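Local coordinates for meta cleavage compound hydrolase (Janthinobacterium, PDB 1J1I), which probably hydrolyses a carbon-carbon bond of the ring-opened meta-cleavage product in bacterial carbazole degradation, releasing anthranilate, at residues A49-N54 with A70-G75; H65-A70 with A101-G106. One frame throughout, in Å; residues are numbered along the deposited sequence.

Contact 1 of 2, residues A49-N54 with A70-G75; sequences AESEGN and AMDMLG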
# COMPACT_ATOMS: atom_id res chain seq x y z
N ALA A 49 18.51 -14.31 14.18
CA ALA A 49 17.37 -13.43 14.02
C ALA A 49 16.57 -13.38 15.31
O ALA A 49 16.27 -14.41 15.91
CB ALA A 49 16.49 -13.90 12.87
N GLU A 50 16.23 -12.16 15.73
CA GLU A 50 15.45 -11.96 16.94
C GLU A 50 14.81 -10.57 16.94
O GLU A 50 15.04 -9.77 16.03
CB GLU A 50 16.30 -12.19 18.20
CG GLU A 50 17.65 -11.49 18.23
CD GLU A 50 17.52 -9.99 18.43
OE1 GLU A 50 16.99 -9.58 19.49
OE2 GLU A 50 17.94 -9.23 17.53
N SER A 51 14.01 -10.29 17.96
CA SER A 51 13.27 -9.04 18.06
C SER A 51 13.99 -7.70 17.98
O SER A 51 13.53 -6.79 17.29
CB SER A 51 12.40 -9.07 19.32
OG SER A 51 11.50 -10.16 19.27
N GLU A 52 15.10 -7.55 18.69
CA GLU A 52 15.81 -6.27 18.68
C GLU A 52 16.37 -5.93 17.30
O GLU A 52 16.13 -4.83 16.79
CB GLU A 52 16.93 -6.29 19.73
CG GLU A 52 17.63 -4.95 19.94
CD GLU A 52 18.42 -4.93 21.25
OE1 GLU A 52 19.21 -5.86 21.48
OE2 GLU A 52 18.24 -3.98 22.03
N GLY A 53 17.10 -6.86 16.70
CA GLY A 53 17.68 -6.62 15.39
C GLY A 53 16.65 -6.42 14.30
O GLY A 53 16.87 -5.66 13.35
N ASN A 54 15.51 -7.08 14.41
CA ASN A 54 14.46 -6.95 13.41
C ASN A 54 13.60 -5.70 13.55
O ASN A 54 13.21 -5.10 12.55
CB ASN A 54 13.52 -8.16 13.44
CG ASN A 54 13.93 -9.27 12.47
OD1 ASN A 54 13.08 -9.89 11.83
ND2 ASN A 54 15.22 -9.52 12.37
N ALA A 70 7.28 -7.07 20.80
CA ALA A 70 8.12 -7.81 19.86
C ALA A 70 8.56 -9.11 20.53
O ALA A 70 9.39 -9.09 21.44
CB ALA A 70 9.34 -6.97 19.47
N MET A 71 8.00 -10.22 20.07
CA MET A 71 8.26 -11.55 20.65
C MET A 71 9.28 -12.41 19.91
O MET A 71 9.23 -12.52 18.69
CB MET A 71 6.93 -12.32 20.71
CG MET A 71 7.02 -13.73 21.31
SD MET A 71 5.67 -14.82 20.74
CE MET A 71 6.45 -15.57 19.28
N ASP A 72 10.18 -13.04 20.66
CA ASP A 72 11.16 -13.95 20.06
C ASP A 72 10.46 -15.29 19.90
O ASP A 72 9.87 -15.81 20.86
CB ASP A 72 12.38 -14.13 20.96
CG ASP A 72 13.40 -13.02 20.82
OD1 ASP A 72 13.16 -12.07 20.03
OD2 ASP A 72 14.44 -13.10 21.50
N MET A 73 10.50 -15.86 18.70
CA MET A 73 9.87 -17.15 18.47
C MET A 73 10.59 -18.28 19.19
O MET A 73 11.75 -18.15 19.59
CB MET A 73 9.84 -17.48 16.98
CG MET A 73 8.89 -16.63 16.14
SD MET A 73 8.79 -17.24 14.45
CE MET A 73 10.30 -16.55 13.76
N LEU A 74 9.87 -19.38 19.36
CA LEU A 74 10.39 -20.58 19.98
C LEU A 74 11.72 -20.94 19.31
O LEU A 74 11.79 -21.06 18.09
CB LEU A 74 9.39 -21.72 19.77
CG LEU A 74 9.75 -23.15 20.18
CD1 LEU A 74 9.85 -23.25 21.70
CD2 LEU A 74 8.67 -24.09 19.65
N GLY A 75 12.76 -21.10 20.12
CA GLY A 75 14.07 -21.46 19.59
C GLY A 75 14.95 -20.31 19.11
O GLY A 75 16.10 -20.54 18.73
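D72 OD1 is gripped twice by a single residue of the facing segment: the hydroxyl S51 OG donates to D72 OD1 over 2.6 Å, and the backbone S51 N reaches the same D72 OD1 at 2.9 Å with a nearly straight N-H...O angle of 162°. The amide comes in nearly along the C-O axis, whereas the hydroxyl arrives on the anti side of the carboxylate; the two donors lie on opposite faces of its plane. The serine can form this pincer because its OG is turned beside its own backbone N (chi1 -59°), so that both donors face one oxygen. Beside these bonds, S51 CB rests against A70 CB at 3.7 Å.

The same helix start is capped from within. E50, in the N-cap position, curls its chain back so that E50 OE2 takes the amide G53 N at 2.6 Å, on its syn side, while E50 OE1 is met by E52 N from above the carboxylate plane. With E50 OE1 and D72 OD1 4.6 Å apart, two acidic groups share this buried spot; R29 NH1 forms salt bridges to both carboxylates and probably offsets their repulsion. D72 OD2 also accepts from K78 N, so both of its oxygens are engaged. Were D72 replaced by an alanine, the S51 amide and hydroxyl would probably lose their shared acceptor and R29 a carboxylate partner.

Helix 51-55 thus carries its N-cap in E50, while D72, from the loop leaving strand 67-71, accepts the S51 amide and ties the helix start to the central sheet of the alpha/beta hydrolase fold.

Contact 2 of 2, residues H65-A70 with A101-G106; sequences HYRVIA and AMNFDG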
# COMPACT_ATOMS: atom_id res chain seq x y z
N HIS A 65 1.52 5.06 19.03
CA HIS A 65 0.08 4.85 18.92
C HIS A 65 -0.45 3.52 19.45
O HIS A 65 -1.66 3.37 19.59
CB HIS A 65 -0.33 5.00 17.45
CG HIS A 65 0.12 6.28 16.82
ND1 HIS A 65 -0.40 7.51 17.18
CD2 HIS A 65 1.06 6.53 15.88
CE1 HIS A 65 0.20 8.46 16.48
NE2 HIS A 65 1.09 7.89 15.69
N TYR A 66 0.44 2.57 19.71
CA TYR A 66 0.01 1.26 20.20
C TYR A 66 0.95 0.66 21.24
O TYR A 66 2.06 1.15 21.44
CB TYR A 66 -0.08 0.25 19.05
CG TYR A 66 -1.03 0.62 17.95
CD1 TYR A 66 -0.63 1.45 16.89
CD2 TYR A 66 -2.36 0.19 17.98
CE1 TYR A 66 -1.53 1.83 15.90
CE2 TYR A 66 -3.26 0.57 17.00
CZ TYR A 66 -2.85 1.40 15.97
OH TYR A 66 -3.75 1.80 15.01
N ARG A 67 0.49 -0.40 21.89
CA ARG A 67 1.30 -1.12 22.85
C ARG A 67 2.03 -2.13 21.96
O ARG A 67 1.43 -3.09 21.48
CB ARG A 67 0.44 -1.87 23.87
CG ARG A 67 1.25 -2.62 24.92
CD ARG A 67 0.38 -3.49 25.81
NE ARG A 67 1.19 -4.26 26.74
CZ ARG A 67 0.73 -5.26 27.49
NH1 ARG A 67 -0.55 -5.62 27.41
NH2 ARG A 67 1.54 -5.89 28.32
N VAL A 68 3.32 -1.89 21.74
CA VAL A 68 4.12 -2.76 20.88
C VAL A 68 4.81 -3.88 21.65
O VAL A 68 5.50 -3.64 22.64
CB VAL A 68 5.19 -1.95 20.13
CG1 VAL A 68 5.97 -2.85 19.20
CG2 VAL A 68 4.52 -0.81 19.35
N ILE A 69 4.62 -5.11 21.17
CA ILE A 69 5.20 -6.30 21.80
C ILE A 69 5.95 -7.11 20.75
O ILE A 69 5.33 -7.76 19.90
CB ILE A 69 4.07 -7.17 22.42
CG1 ILE A 69 3.29 -6.37 23.48
CG2 ILE A 69 4.66 -8.46 23.00
CD1 ILE A 69 4.06 -6.08 24.77
N ALA A 70 7.28 -7.07 20.80
CA ALA A 70 8.12 -7.81 19.86
C ALA A 70 8.56 -9.11 20.53
O ALA A 70 9.39 -9.09 21.44
CB ALA A 70 9.34 -6.97 19.47
N ALA A 101 -0.88 -16.05 27.41
CA ALA A 101 -0.11 -15.75 28.62
C ALA A 101 0.03 -14.25 28.88
O ALA A 101 0.21 -13.82 30.02
CB ALA A 101 1.27 -16.40 28.54
N MET A 102 -0.01 -13.45 27.81
CA MET A 102 0.10 -12.01 27.96
C MET A 102 -1.19 -11.42 28.52
O MET A 102 -2.24 -12.07 28.50
CB MET A 102 0.44 -11.35 26.62
CG MET A 102 1.90 -11.53 26.20
SD MET A 102 3.06 -10.84 27.41
CE MET A 102 2.91 -9.10 27.07
N ASN A 103 -1.12 -10.21 29.04
CA ASN A 103 -2.29 -9.56 29.62
C ASN A 103 -3.02 -8.69 28.60
O ASN A 103 -2.89 -7.46 28.62
CB ASN A 103 -1.88 -8.75 30.86
CG ASN A 103 -0.81 -7.71 30.56
OD1 ASN A 103 0.12 -7.94 29.79
ND2 ASN A 103 -0.93 -6.54 31.20
N PHE A 104 -3.77 -9.33 27.72
CA PHE A 104 -4.53 -8.63 26.69
C PHE A 104 -6.02 -8.66 27.00
O PHE A 104 -6.58 -9.72 27.29
CB PHE A 104 -4.29 -9.26 25.33
CG PHE A 104 -2.85 -9.21 24.89
CD1 PHE A 104 -2.30 -10.27 24.18
CD2 PHE A 104 -2.07 -8.09 25.16
CE1 PHE A 104 -0.98 -10.22 23.74
CE2 PHE A 104 -0.75 -8.03 24.72
CZ PHE A 104 -0.20 -9.10 24.01
N ASP A 105 -6.67 -7.50 26.94
CA ASP A 105 -8.10 -7.41 27.22
C ASP A 105 -8.93 -7.94 26.06
O ASP A 105 -10.06 -8.38 26.25
CB ASP A 105 -8.51 -5.96 27.51
CG ASP A 105 -7.66 -5.32 28.58
OD1 ASP A 105 -7.45 -5.96 29.64
OD2 ASP A 105 -7.21 -4.17 28.38
N GLY A 106 -8.37 -7.88 24.85
CA GLY A 106 -9.09 -8.35 23.68
C GLY A 106 -8.19 -8.95 22.62
O GLY A 106 -7.19 -9.61 22.93
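R67 points its guanidinium end-on at N103, and the flat groups stand almost upright to each other, the guanidinium and amide planes being 79° apart. Two nitrogens do the gripping. R67 NH2 gives N103 OD1 a straight bond of 2.9 Å, the oxygen lying in the guanidinium plane, and R67 NH1 reaches the backbone N103 O at 3.2 Å, again in that plane although above the plane of the carbonyl itself. A weak third bond links R67 NH1 with N103 OD1. An arginine chain extended from CG to NE, with CG anti to the backbone N (chi1 -179°), spans the distance from the strand to the loop.

F104 is turned against the same guanidinium at 74°, and R67 NH1 sits at the edge of its ring, 3.6 Å from F104 CE2, rather than over a face. One face of the ring instead receives M102 CB, offset toward the rim. The bent chain of M102 brings its methyl to the other nitrogen, where M102 CE lies 3.7 Å from R67 NH2, on the same side of the guanidinium plane as F104 CE2, and meets I69 CD1 tip to tip at 4.0 Å. I69 CG1 approaches the F104 ring edge more loosely.

Within the sheet, R67 NE forms a salt bridge to E32 on the adjacent strand 26-33. One guanidinium therefore joins a charged partner within the sheet to neutral oxygens of the loop after helix 88-101: its positive charge is probably balanced mainly by E32, while NH1 and NH2 hold N103 by directional hydrogen bonds, with apolar side chains packed alongside.

Both contacts draw on strand 67-71 of the central mixed sheet, and their segments overlap at A70, which makes contact only in contact 1, yet their centres lie 16 Å apart. Along the chain their segments alternate: 49-54, then 65-70 overlapping 70-75 at A70, and finally 101-106. Contact 2 works from the beginning of the strand outward to the loop joining helix 88-101 to strand 108-113, away from the active site. Contact 1 lies at the other end, where the chain leaves the sheet beside helix 51-55, about 12 Å from the probable nucleophile S114, measured between the E50 and S114 side chains. One strand thus ties a peripheral loop and a buried helix start into the same alpha/beta hydrolase core.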